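Local coordinates for protein phage terminase large subunit (Thermus phage G20c, PDB 5M1N) that drives ATP-powered translocation of viral DNA into empty capsids and cuts the packaged genome with a metal-dependent nuclease domain, at residues Y37-D42 against F52-L57; L150-N155 against D177-L182; A41-N46 against V92-W97. All blocks are in the same frame, centred on the assembly; numbering follows the deposited sequence. Where two conformers were deposited one is given.

Contact 1. Residues Y37-D42 against F52-L57. With MN (manganese (II) ion), chain D.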
ATOM      1  N   TYR A  37      -8.667  -5.899 -10.522  1.00  8.24           N
ATOM      2  CA  TYR A  37      -7.759  -5.638  -9.414  1.00  7.55           C
ATOM      3  C   TYR A  37      -6.676  -4.643  -9.780  1.00  7.24           C
ATOM      4  O   TYR A  37      -6.297  -4.505 -10.946  1.00  7.27           O
ATOM      5  CB  TYR A  37      -7.071  -6.929  -8.977  1.00  7.47           C
ATOM      6  CG  TYR A  37      -7.982  -8.009  -8.474  1.00  7.32           C
ATOM      7  CD1 TYR A  37      -8.684  -8.828  -9.363  1.00  7.50           C
ATOM      8  CD2 TYR A  37      -8.146  -8.222  -7.109  1.00  7.22           C
ATOM      9  CE1 TYR A  37      -9.518  -9.827  -8.900  1.00  7.57           C
ATOM     10  CE2 TYR A  37      -8.963  -9.221  -6.641  1.00  7.43           C
ATOM     11  CZ  TYR A  37      -9.644 -10.029  -7.539  1.00  7.46           C
ATOM     12  OH  TYR A  37     -10.449 -11.059  -7.093  1.00  8.32           O
ATOM     13  N   CYS A  38      -6.140  -3.985  -8.759  1.00  6.81           N
ATOM     14  CA  CYS A  38      -4.895  -3.236  -8.885  1.00  6.80           C
ATOM     15  C   CYS A  38      -4.027  -3.555  -7.680  1.00  6.53           C
ATOM     16  O   CYS A  38      -4.482  -4.206  -6.736  1.00  6.59           O
ATOM     17  CB  CYS A  38      -5.147  -1.731  -9.007  1.00  7.12           C
ATOM     18  SG  CYS A  38      -5.740  -0.921  -7.505  1.00  8.11           S
ATOM     19  N   ILE A  39      -2.773  -3.114  -7.728  1.00  6.49           N
ATOM     20  CA  ILE A  39      -1.803  -3.422  -6.678  1.00  6.57           C
ATOM     21  C   ILE A  39      -1.079  -2.142  -6.297  1.00  6.68           C
ATOM     22  O   ILE A  39      -0.361  -1.572  -7.121  1.00  7.31           O
ATOM     23  CB  ILE A  39      -0.761  -4.473  -7.125  1.00  6.75           C
ATOM     24  CG1 ILE A  39      -1.463  -5.732  -7.664  1.00  7.00           C
ATOM     25  CG2 ILE A  39       0.177  -4.811  -5.969  1.00  6.78           C
ATOM     26  CD1 ILE A  39      -0.546  -6.798  -8.205  1.00  7.13           C
ATOM     27  N   GLY A  40      -1.233  -1.701  -5.049  1.00  6.57           N
ATOM     28  CA  GLY A  40      -0.450  -0.569  -4.553  1.00  6.72           C
ATOM     29  C   GLY A  40       0.939  -1.058  -4.212  1.00  6.89           C
ATOM     30  O   GLY A  40       1.072  -2.009  -3.449  1.00  7.64           O
ATOM     31  N   ALA A  41       1.973  -0.415  -4.755  1.00  7.19           N
ATOM     32  CA  ALA A  41       3.350  -0.897  -4.596  1.00  7.45           C
ATOM     33  C   ALA A  41       4.259   0.169  -4.007  1.00  7.63           C
ATOM     34  O   ALA A  41       4.536   1.191  -4.645  1.00  7.66           O
ATOM     35  CB  ALA A  41       3.898  -1.367  -5.932  1.00  7.67           C
ATOM     36  N   ASP A  42       4.723  -0.098  -2.784  1.00  8.04           N
ATOM     37  CA  ASP A  42       5.789   0.660  -2.156  1.00  8.92           C
ATOM     38  C   ASP A  42       7.019  -0.234  -2.197  1.00  9.47           C
ATOM     39  O   ASP A  42       7.018  -1.306  -1.609  1.00  9.60           O
ATOM     40  CB  ASP A  42       5.424   0.996  -0.709  1.00  9.43           C
ATOM     41  CG  ASP A  42       6.374   1.995  -0.093  1.00  9.98           C
ATOM     42  OD1 ASP A  42       6.709   2.996  -0.779  1.00 11.47           O
ATOM     43  OD2 ASP A  42       6.802   1.794   1.072  1.00  9.93           O
ATOM     44  N   PHE A  52       3.163  -4.747  -1.162  1.00  6.31           N
ATOM     45  CA  PHE A  52       2.307  -4.818  -2.339  1.00  6.61           C
ATOM     46  C   PHE A  52       0.908  -5.204  -1.876  1.00  6.46           C
ATOM     47  O   PHE A  52       0.727  -6.280  -1.298  1.00  6.80           O
ATOM     48  CB  PHE A  52       2.829  -5.854  -3.350  1.00  7.25           C
ATOM     49  CG  PHE A  52       4.288  -5.729  -3.680  1.00  7.95           C
ATOM     50  CD1 PHE A  52       4.902  -4.491  -3.798  1.00  8.17           C
ATOM     51  CD2 PHE A  52       5.052  -6.860  -3.917  1.00  8.46           C
ATOM     52  CE1 PHE A  52       6.249  -4.384  -4.131  1.00  8.81           C
ATOM     53  CE2 PHE A  52       6.398  -6.754  -4.258  1.00  9.19           C
ATOM     54  CZ  PHE A  52       6.996  -5.517  -4.357  1.00  9.40           C
ATOM     55  N   SER A  53      -0.069  -4.334  -2.128  1.00  6.36           N
ATOM     56  CA  SER A  53      -1.439  -4.510  -1.639  1.00  6.46           C
ATOM     57  C   SER A  53      -2.364  -4.730  -2.826  1.00  6.19           C
ATOM     58  O   SER A  53      -2.580  -3.806  -3.617  1.00  5.95           O
ATOM     59  CB  SER A  53      -1.878  -3.281  -0.854  1.00  6.85           C
ATOM     60  OG  SER A  53      -1.109  -3.115   0.316  1.00  7.59           O
ATOM     61  N   VAL A  54      -2.923  -5.933  -2.942  1.00  6.12           N
ATOM     62  CA  VAL A  54      -3.822  -6.279  -4.037  1.00  6.40           C
ATOM     63  C   VAL A  54      -5.247  -5.909  -3.640  1.00  6.68           C
ATOM     64  O   VAL A  54      -5.798  -6.495  -2.700  1.00  6.83           O
ATOM     65  CB  VAL A  54      -3.764  -7.779  -4.373  1.00  6.68           C
ATOM     66  CG1 VAL A  54      -4.653  -8.087  -5.571  1.00  6.99           C
ATOM     67  CG2 VAL A  54      -2.325  -8.238  -4.646  1.00  6.77           C
ATOM     68  N   LEU A  55      -5.821  -4.956  -4.362  1.00  6.75           N
ATOM     69  CA  LEU A  55      -7.161  -4.442  -4.095  1.00  7.00           C
ATOM     70  C   LEU A  55      -8.136  -4.893  -5.172  1.00  7.12           C
ATOM     71  O   LEU A  55      -7.903  -4.688  -6.361  1.00  7.04           O
ATOM     72  CB  LEU A  55      -7.122  -2.913  -4.054  1.00  7.10           C
ATOM     73  CG  LEU A  55      -8.449  -2.179  -3.846  1.00  7.48           C
ATOM     74  CD1 LEU A  55      -9.120  -2.577  -2.548  1.00  7.46           C
ATOM     75  CD2 LEU A  55      -8.207  -0.681  -3.873  1.00  7.61           C
ATOM     76  N   ASP A  56      -9.239  -5.496  -4.733  1.00  7.36           N
ATOM     77  CA  ASP A  56     -10.370  -5.831  -5.591  1.00  8.03           C
ATOM     78  C   ASP A  56     -11.155  -4.527  -5.784  1.00  8.27           C
ATOM     79  O   ASP A  56     -11.795  -4.013  -4.851  1.00  8.36           O
ATOM     80  CB  ASP A  56     -11.209  -6.908  -4.900  1.00  8.47           C
ATOM     81  CG  ASP A  56     -12.378  -7.390  -5.733  1.00  8.96           C
ATOM     82  OD1 ASP A  56     -12.944  -6.598  -6.508  1.00  9.72           O
ATOM     83  OD2 ASP A  56     -12.748  -8.583  -5.579  1.00  9.89           O
ATOM     84  N   LEU A  57     -11.077  -3.970  -6.989  1.00  8.70           N
ATOM     85  CA  LEU A  57     -11.747  -2.704  -7.283  1.00  9.47           C
ATOM     86  C   LEU A  57     -13.271  -2.823  -7.371  1.00 10.34           C
ATOM     87  O   LEU A  57     -13.968  -1.808  -7.309  1.00 10.98           O
ATOM     88  CB  LEU A  57     -11.173  -2.079  -8.551  1.00  9.71           C
ATOM     89  CG  LEU A  57      -9.732  -1.578  -8.389  1.00  9.76           C
ATOM     90  CD1 LEU A  57      -9.147  -1.231  -9.744  1.00  9.99           C
ATOM     91  CD2 LEU A  57      -9.634  -0.380  -7.445  1.00  9.88           C
TER
HETATM   92 MN    MN D 502       8.354   2.745   2.233  1.00 10.18          MN
HETATM   93  O   HOH W   1     -11.078 -10.448  -4.581  0.50  9.74           O
HETATM   94  O   HOH W   2       8.764   3.954   0.454  1.00 12.30           O
HETATM   95  O   HOH W   3       9.765   1.152   1.527  1.00 11.14           O
HETATM   96  O   HOH W   4       9.984   3.805   3.022  1.00 13.33           O
HETATM   97  O   HOH W   5       6.903   4.296   2.906  1.00 12.16           O
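The Y37 ring crosses D56 obliquely: CE2 stands 3.7 Å from D56 CB, while ring and carboxylate planes are turned 48° apart. With Y37 CG opposite its own carbonyl carbon, Y37 CD2 also reaches V54 CG1, at 3.8 Å. The phenol OH gives its proton to a water that in turn donates to D56 OD2, and it has a second partner in the backbone N of R32; H35 bonds D56 OD2 as well. On the same face I39 and V54 run side by side, pointing the same way, I39 CG1 to V54 CG2 4.0 Å. I39 CG2 meets F52 CB, and F52 CD1 rests 3.9 Å from A41 CB; I39 and F52 pack against L80 and L83 of helix 73-86. These antiparallel strands form a beta hairpin of the mixed RNase H-like sheet. C38 with L55 and G40 with S53 are the hydrogen-bonded pairs; the straightest bond, L55 N to C38 O, measures 2.8 Å at 167°. On the other face C38 SG sits between its backbone N and carbonyl carbon (chi1 70°), which brings it 3.9 Å from L57 CD2. Beyond the last pair, D42 OD2 binds manganese at 2.2 Å, and OD1 accepts from a metal-bound water.

Contact 2. Residues L150-N155 against D177-L182; sequences LDELRN and DIVMSL. With MN (manganese (II) ion), chain D.
E152 OE1 takes two backbone N-H groups from the first turn of helix 177-186: I178 N at 2.8 Å, bent to 133° but on the syn lone pair, and V179 N in a weak, longer bond. The carboxylate thus meets the N-terminal end of a helix from the side chain of another, within the RNase H-like nuclease domain. The two helices run at 89° to each other, with segment axes 8.9 Å apart. Beyond CG the E152 chain is extended (chi2 177°), carrying the carboxylate across I178, with E152 OE1 3.1 Å from I178 CB and OE2 near I178 CD1. Partial positive charge at the helix start may stabilise a charged E152 carboxylate, although the nearby D177 would act against this. L153 adds the apolar part, its CD2 touching both V179 CG2 and L182 CD1. The polar side leads to the metal. D177, a ligand of the first nuclease metal site, binds manganese through OD1 at 2.1 Å, and D42 supplies the other protein ligand. E152 reaches this metal ligand indirectly and may help position it, through a water that donates both to E152 OE2, at 2.7 Å, and to D177 OD2, at 2.8 Å.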
ATOM      1  N   LEU A 150      -2.536  -3.214  11.315  1.00  8.46           N
ATOM      2  CA  LEU A 150      -3.389  -2.352  12.121  1.00  8.98           C
ATOM      3  C   LEU A 150      -2.571  -1.390  12.965  1.00  8.77           C
ATOM      4  O   LEU A 150      -2.937  -0.229  13.104  1.00  8.64           O
ATOM      5  CB  LEU A 150      -4.325  -3.194  12.994  1.00  9.84           C
ATOM      6  CG  LEU A 150      -5.298  -4.082  12.205  1.00 11.12           C
ATOM      7  CD1 LEU A 150      -6.213  -4.799  13.170  1.00 11.56           C
ATOM      8  CD2 LEU A 150      -6.131  -3.308  11.192  1.00 11.73           C
ATOM      9  N   ASP A 151      -1.451  -1.870  13.499  1.00  8.47           N
ATOM     10  CA  ASP A 151      -0.557  -1.024  14.297  1.00  8.67           C
ATOM     11  C   ASP A 151       0.061   0.105  13.476  1.00  8.33           C
ATOM     12  O   ASP A 151       0.192   1.239  13.962  1.00  8.63           O
ATOM     13  CB  ASP A 151       0.563  -1.846  14.929  1.00  9.10           C
ATOM     14  CG  ASP A 151       0.099  -2.694  16.104  1.00  9.82           C
ATOM     15  OD1 ASP A 151      -1.026  -2.519  16.608  1.00 11.00           O
ATOM     16  OD2 ASP A 151       0.890  -3.543  16.520  1.00 10.59           O
ATOM     17  N   GLU A 152       0.417  -0.184  12.226  1.00  8.24           N
ATOM     18  CA  GLU A 152       1.002   0.854  11.388  1.00  8.27           C
ATOM     19  C   GLU A 152      -0.039   1.946  11.090  1.00  7.96           C
ATOM     20  O   GLU A 152       0.296   3.143  11.085  1.00  7.89           O
ATOM     21  CB  GLU A 152       1.608   0.274  10.100  1.00  8.84           C
ATOM     22  CG  GLU A 152       3.007   0.767   9.848  1.00  9.74           C
ATOM     23  CD  GLU A 152       3.640   0.165   8.625  1.00  9.29           C
ATOM     24  OE1 GLU A 152       3.248   0.639   7.555  1.00  9.57           O
ATOM     25  OE2 GLU A 152       4.545  -0.679   8.762  1.00  9.01           O
ATOM     26  N   LEU A 153      -1.290   1.544  10.865  1.00  7.88           N
ATOM     27  CA  LEU A 153      -2.375   2.500  10.701  1.00  8.07           C
ATOM     28  C   LEU A 153      -2.613   3.290  11.991  1.00  7.96           C
ATOM     29  O   LEU A 153      -2.720   4.517  11.959  1.00  8.53           O
ATOM     30  CB  LEU A 153      -3.653   1.783  10.250  1.00  8.12           C
ATOM     31  CG  LEU A 153      -3.608   1.185   8.832  1.00  8.35           C
ATOM     32  CD1 LEU A 153      -4.768   0.221   8.616  1.00  8.75           C
ATOM     33  CD2 LEU A 153      -3.617   2.262   7.764  1.00  8.46           C
ATOM     34  N   ARG A 154      -2.675   2.597  13.123  1.00  8.22           N
ATOM     35  CA  ARG A 154      -2.890   3.255  14.414  1.00  8.70           C
ATOM     36  C   ARG A 154      -1.817   4.285  14.733  1.00  8.79           C
ATOM     37  O   ARG A 154      -2.128   5.334  15.294  1.00  9.35           O
ATOM     38  CB  ARG A 154      -2.937   2.226  15.538  1.00  9.12           C
ATOM     39  N   ASN A 155      -0.569   3.985  14.387  1.00  8.64           N
ATOM     40  CA  ASN A 155       0.551   4.853  14.762  1.00  8.73           C
ATOM     41  C   ASN A 155       0.885   5.925  13.721  1.00  8.41           C
ATOM     42  O   ASN A 155       1.869   6.640  13.891  1.00  8.78           O
ATOM     43  CB  ASN A 155       1.796   4.016  15.108  1.00  9.06           C
ATOM     44  CG  ASN A 155       1.815   3.549  16.555  1.00  9.58           C
ATOM     45  OD1 ASN A 155       0.781   3.535  17.225  1.00 10.76           O
ATOM     46  ND2 ASN A 155       2.989   3.157  17.042  1.00  9.60           N
ATOM     47  N   ASP A 177       5.263   1.813   5.426  1.00  7.19           N
ATOM     48  CA  ASP A 177       5.219   1.215   4.090  1.00  6.94           C
ATOM     49  C   ASP A 177       3.879   0.549   3.815  1.00  6.59           C
ATOM     50  O   ASP A 177       3.405   0.556   2.683  1.00  6.40           O
ATOM     51  CB  ASP A 177       6.362   0.225   3.922  1.00  7.22           C
ATOM     52  CG  ASP A 177       7.631   0.716   4.574  1.00  7.42           C
ATOM     53  OD1 ASP A 177       8.241   1.687   4.053  1.00  8.16           O
ATOM     54  OD2 ASP A 177       7.955   0.185   5.654  1.00  7.86           O
ATOM     55  N   ILE A 178       3.275  -0.026   4.851  1.00  6.36           N
ATOM     56  CA  ILE A 178       1.954  -0.633   4.714  1.00  6.38           C
ATOM     57  C   ILE A 178       0.920   0.458   4.452  1.00  6.35           C
ATOM     58  O   ILE A 178       0.082   0.332   3.554  1.00  6.31           O
ATOM     59  CB  ILE A 178       1.560  -1.475   5.948  1.00  6.39           C
ATOM     60  CG1 ILE A 178       2.575  -2.609   6.174  1.00  6.49           C
ATOM     61  CG2 ILE A 178       0.149  -2.029   5.783  1.00  6.45           C
ATOM     62  CD1 ILE A 178       2.405  -3.349   7.482  1.00  6.58           C
ATOM     63  N   VAL A 179       0.983   1.527   5.235  1.00  6.49           N
ATOM     64  CA  VAL A 179       0.065   2.652   5.055  1.00  6.81           C
ATOM     65  C   VAL A 179       0.139   3.172   3.618  1.00  6.84           C
ATOM     66  O   VAL A 179      -0.882   3.376   2.962  1.00  6.48           O
ATOM     67  CB  VAL A 179       0.386   3.799   6.035  1.00  6.96           C
ATOM     68  CG1 VAL A 179      -0.586   4.956   5.838  1.00  7.18           C
ATOM     69  CG2 VAL A 179       0.340   3.311   7.481  1.00  7.00           C
ATOM     70  N   MET A 180       1.354   3.379   3.135  1.00  7.01           N
ATOM     71  CA  MET A 180       1.543   3.936   1.802  1.00  7.42           C
ATOM     72  C   MET A 180       1.093   2.981   0.700  1.00  7.04           C
ATOM     73  O   MET A 180       0.463   3.411  -0.261  1.00  6.76           O
ATOM     74  CB  MET A 180       3.001   4.365   1.613  1.00  8.57           C
ATOM     75  CG  MET A 180       3.376   5.572   2.464  1.00  9.60           C
ATOM     76  SD  MET A 180       2.255   6.982   2.352  1.00 11.60           S
ATOM     77  CE  MET A 180       2.238   7.295   0.595  1.00 12.07           C
ATOM     78  N   SER A 181       1.407   1.696   0.843  1.00  6.67           N
ATOM     79  CA  SER A 181       0.949   0.695  -0.110  1.00  6.55           C
ATOM     80  C   SER A 181      -0.577   0.652  -0.193  1.00  6.31           C
ATOM     81  O   SER A 181      -1.145   0.647  -1.287  1.00  6.43           O
ATOM     82  CB  SER A 181       1.529  -0.666   0.267  1.00  6.50           C
ATOM     83  OG  SER A 181       1.022  -1.678  -0.586  1.00  6.61           O
ATOM     84  N   LEU A 182      -1.242   0.630   0.961  1.00  6.14           N
ATOM     85  CA  LEU A 182      -2.704   0.690   0.989  1.00  6.37           C
ATOM     86  C   LEU A 182      -3.238   1.960   0.340  1.00  6.38           C
ATOM     87  O   LEU A 182      -4.186   1.912  -0.434  1.00  6.59           O
ATOM     88  CB  LEU A 182      -3.235   0.580   2.416  1.00  6.50           C
ATOM     89  CG  LEU A 182      -3.051  -0.783   3.088  1.00  6.65           C
ATOM     90  CD1 LEU A 182      -3.370  -0.669   4.566  1.00  6.79           C
ATOM     91  CD2 LEU A 182      -3.911  -1.865   2.451  1.00  6.79           C
TER
HETATM   92 MN    MN D 502       8.354   2.745   2.233  1.00 10.18          MN
HETATM   93  O   HOH W   6       6.210  -1.706   6.840  1.00  7.97           O
HETATM   94  O   HOH W   3       9.765   1.152   1.527  1.00 11.14           O
HETATM   95  O   HOH W   4       9.984   3.805   3.022  1.00 13.33           O
HETATM   96  O   HOH W   2       8.764   3.954   0.454  1.00 12.30           O
HETATM   97  O   HOH W   5       6.903   4.296   2.906  1.00 12.16           O

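Contact 3. Residues A41-N46 against V92-W97. With MN (manganese (II) ion), chain D.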
ATOM      1  N   ALA A  41       1.973  -0.415  -4.755  1.00  7.19           N
ATOM      2  CA  ALA A  41       3.350  -0.897  -4.596  1.00  7.45           C
ATOM      3  C   ALA A  41       4.259   0.169  -4.007  1.00  7.63           C
ATOM      4  O   ALA A  41       4.536   1.191  -4.645  1.00  7.66           O
ATOM      5  CB  ALA A  41       3.898  -1.367  -5.932  1.00  7.67           C
ATOM      6  N   ASP A  42       4.723  -0.098  -2.784  1.00  8.04           N
ATOM      7  CA  ASP A  42       5.789   0.660  -2.156  1.00  8.92           C
ATOM      8  C   ASP A  42       7.019  -0.234  -2.197  1.00  9.47           C
ATOM      9  O   ASP A  42       7.018  -1.306  -1.609  1.00  9.60           O
ATOM     10  CB  ASP A  42       5.424   0.996  -0.709  1.00  9.43           C
ATOM     11  CG  ASP A  42       6.374   1.995  -0.093  1.00  9.98           C
ATOM     12  OD1 ASP A  42       6.709   2.996  -0.779  1.00 11.47           O
ATOM     13  OD2 ASP A  42       6.802   1.794   1.072  1.00  9.93           O
ATOM     14  N   PHE A  43       8.043   0.186  -2.937  1.00 10.05           N
ATOM     15  CA  PHE A  43       9.308  -0.555  -3.014  1.00 11.19           C
ATOM     16  C   PHE A  43      10.193  -0.283  -1.813  1.00 12.07           C
ATOM     17  O   PHE A  43      10.032   0.712  -1.140  1.00 11.29           O
ATOM     18  CB  PHE A  43      10.039  -0.190  -4.299  1.00 11.52           C
ATOM     19  CG  PHE A  43       9.286  -0.588  -5.519  1.00 12.15           C
ATOM     20  CD1 PHE A  43       9.332  -1.896  -5.981  1.00 12.90           C
ATOM     21  CD2 PHE A  43       8.473   0.327  -6.172  1.00 12.50           C
ATOM     22  CE1 PHE A  43       8.604  -2.280  -7.096  1.00 13.59           C
ATOM     23  CE2 PHE A  43       7.751  -0.047  -7.292  1.00 13.08           C
ATOM     24  CZ  PHE A  43       7.818  -1.348  -7.757  1.00 13.54           C
ATOM     25  N   GLY A  44      11.133  -1.190  -1.560  1.00 13.50           N
ATOM     26  CA  GLY A  44      12.100  -1.074  -0.457  1.00 15.54           C
ATOM     27  C   GLY A  44      13.474  -0.722  -1.004  1.00 17.46           C
ATOM     28  O   GLY A  44      14.062  -1.505  -1.756  1.00 17.65           O
ATOM     29  N   LYS A  45      13.989   0.454  -0.632  1.00 19.94           N
ATOM     30  CA  LYS A  45      15.242   0.979  -1.205  1.00 22.05           C
ATOM     31  C   LYS A  45      16.464   0.189  -0.740  1.00 23.08           C
ATOM     32  O   LYS A  45      17.177  -0.400  -1.562  1.00 24.15           O
ATOM     33  CB  LYS A  45      15.411   2.464  -0.860  1.00 22.76           C
ATOM     34  N   ASN A  46      16.690   0.171   0.572  0.50 23.05           N
ATOM     35  CA  ASN A  46      17.798  -0.584   1.181  0.50 22.75           C
ATOM     36  C   ASN A  46      17.268  -1.709   2.104  0.50 22.07           C
ATOM     37  O   ASN A  46      17.031  -2.816   1.617  0.50 21.86           O
ATOM     38  CB  ASN A  46      18.783   0.368   1.877  0.50 23.20           C
ATOM     39  CG  ASN A  46      19.986  -0.353   2.442  0.50 23.47           C
ATOM     40  OD1 ASN A  46      20.285  -1.483   2.053  0.50 24.16           O
ATOM     41  ND2 ASN A  46      20.692   0.299   3.357  0.50 23.73           N
ATOM     42  N   VAL A  92      -0.387  -2.300 -11.536  1.00  8.19           N
ATOM     43  CA  VAL A  92       0.357  -1.821 -10.388  1.00  8.59           C
ATOM     44  C   VAL A  92       0.286  -0.302 -10.337  1.00  8.69           C
ATOM     45  O   VAL A  92       0.498   0.366 -11.354  1.00  9.20           O
ATOM     46  CB  VAL A  92       1.819  -2.298 -10.462  1.00  9.07           C
ATOM     47  CG1 VAL A  92       2.622  -1.793  -9.271  1.00  9.63           C
ATOM     48  CG2 VAL A  92       1.862  -3.816 -10.529  1.00  9.10           C
ATOM     49  N   VAL A  93      -0.024   0.232  -9.164  1.00  8.48           N
ATOM     50  CA  VAL A  93       0.140   1.667  -8.869  1.00  8.71           C
ATOM     51  C   VAL A  93       1.463   1.792  -8.128  1.00  8.91           C
ATOM     52  O   VAL A  93       1.555   1.473  -6.936  1.00  9.10           O
ATOM     53  CB  VAL A  93      -1.011   2.224  -8.013  1.00  9.11           C
ATOM     54  CG1 VAL A  93      -0.874   3.740  -7.863  1.00  8.84           C
ATOM     55  CG2 VAL A  93      -2.355   1.873  -8.620  1.00  9.74           C
ATOM     56  N   ALA A  94       2.500   2.216  -8.847  1.00  9.32           N
ATOM     57  CA  ALA A  94       3.886   2.134  -8.373  1.00 10.14           C
ATOM     58  C   ALA A  94       4.358   3.500  -7.907  1.00 10.26           C
ATOM     59  O   ALA A  94       4.353   4.463  -8.697  1.00 10.61           O
ATOM     60  CB  ALA A  94       4.779   1.642  -9.490  1.00 10.47           C
ATOM     61  N   ASP A  95       4.809   3.591  -6.654  1.00 10.64           N
ATOM     62  CA  ASP A  95       5.509   4.782  -6.195  1.00 11.25           C
ATOM     63  C   ASP A  95       6.923   4.694  -6.718  1.00 11.99           C
ATOM     64  O   ASP A  95       7.801   4.062  -6.115  1.00 11.70           O
ATOM     65  CB  ASP A  95       5.516   4.948  -4.682  1.00 11.11           C
ATOM     66  CG  ASP A  95       6.404   6.096  -4.232  1.00 11.16           C
ATOM     67  OD1 ASP A  95       6.763   6.967  -5.069  1.00 11.07           O
ATOM     68  OD2 ASP A  95       6.755   6.119  -3.042  1.00 11.90           O
ATOM     69  N   THR A  96       7.119   5.397  -7.829  1.00 13.34           N
ATOM     70  CA  THR A  96       8.351   5.409  -8.584  1.00 14.76           C
ATOM     71  C   THR A  96       9.378   6.448  -8.101  1.00 15.26           C
ATOM     72  O   THR A  96      10.450   6.563  -8.683  1.00 17.22           O
ATOM     73  CB  THR A  96       8.029   5.690 -10.072  1.00 15.64           C
ATOM     74  OG1 THR A  96       7.153   6.817 -10.171  1.00 17.04           O
ATOM     75  CG2 THR A  96       7.338   4.484 -10.692  1.00 15.94           C
ATOM     76  N   TRP A  97       9.077   7.194  -7.042  1.00 14.54           N
ATOM     77  CA  TRP A  97       9.937   8.312  -6.622  1.00 14.58           C
ATOM     78  C   TRP A  97      11.145   7.833  -5.819  1.00 16.15           C
ATOM     79  O   TRP A  97      10.988   7.241  -4.758  1.00 17.82           O
ATOM     80  CB  TRP A  97       9.120   9.293  -5.799  1.00 13.24           C
ATOM     81  CG  TRP A  97       9.801  10.598  -5.530  1.00 12.65           C
ATOM     82  CD1 TRP A  97      10.332  11.017  -4.344  1.00 12.60           C
ATOM     83  CD2 TRP A  97      10.023  11.658  -6.465  1.00 12.08           C
ATOM     84  NE1 TRP A  97      10.863  12.275  -4.480  1.00 12.60           N
ATOM     85  CE2 TRP A  97      10.685  12.697  -5.768  1.00 12.43           C
ATOM     86  CE3 TRP A  97       9.726  11.836  -7.824  1.00 12.03           C
ATOM     87  CZ2 TRP A  97      11.047  13.904  -6.380  1.00 12.58           C
ATOM     88  CZ3 TRP A  97      10.088  13.041  -8.432  1.00 12.16           C
ATOM     89  CH2 TRP A  97      10.742  14.058  -7.701  1.00 12.78           C
TER
HETATM   90 MN    MN D 502       8.354   2.745   2.233  1.00 10.18          MN
HETATM   91  O   HOH W   7       8.224   3.089  -3.433  1.00 11.76           O
HETATM   92  O   HOH W   8       5.372   5.498  -0.773  1.00 16.19           O
HETATM   93  O   HOH W   2       8.764   3.954   0.454  1.00 12.30           O
HETATM   94  O   HOH W   3       9.765   1.152   1.527  1.00 11.14           O
HETATM   95  O   HOH W   4       9.984   3.805   3.022  1.00 13.33           O
HETATM   96  O   HOH W   5       6.903   4.296   2.906  1.00 12.16           O
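D42 and D95 both turn CG away from the backbone N, at chi1 -169° and 173°, which lays their carboxylates side by side, pointing the same way, with planes nearly parallel, 9° apart. OD1 of D42 and OD2 of D95 remain 3.9 Å apart; one water bridges them, donating to both, 2.8 Å to D42 OD1 and 2.7 Å to D95 OD2. A second water donates to D42 OD1 and to D95 O and accepts from F43 N, so D42 OD1 receives these two waters as well as one from the manganese shell. The backbones are neighbouring parallel strands, 37-42 and 91-94, of the RNase H-like fold; D42 ends its strand and D95 follows A94, while D177 comes from a helix. A41 N bonds V93 O, and D95 N reaches A41 O at 3.1 Å in a nearly straight bond. A41 CB packs on V92 CG1 at 3.6 Å. F43 turns its ring edge to the other segment: D95 O lies in the ring plane, 3.8 Å from F43 CD2, with A94 CB beside CE2. D95 OD1 closes an Asx turn by accepting W97 N at 3.0 Å, from above the carboxylate plane, and also accepts V119 N. In a two-metal nuclease site D95 would probably bind the second ion together with D42; the single manganese here is held by D42 and D177.

In the fold
Contacts 1 and 3 share A41 and D42, and both use strand 37-42, which lies between 49-56, antiparallel to it, and 91-94, parallel to it, in one mixed sheet; their centres are 12 Å apart. Contact 2 joins helices 147-154 and 177-186 about 14 and 15 Å from the other two centres. It closes last along the chain, since 177-182 follows both other pairings. S181 links helix to sheet, its OG bonding S53 OG and G40 O of contact 1. D42, common to contacts 1 and 3, and D177 of contact 2 bind one manganese; the side chain of D95 lies about 4 Å from that of D42. The nuclease site is thus assembled from sequence-distant segments.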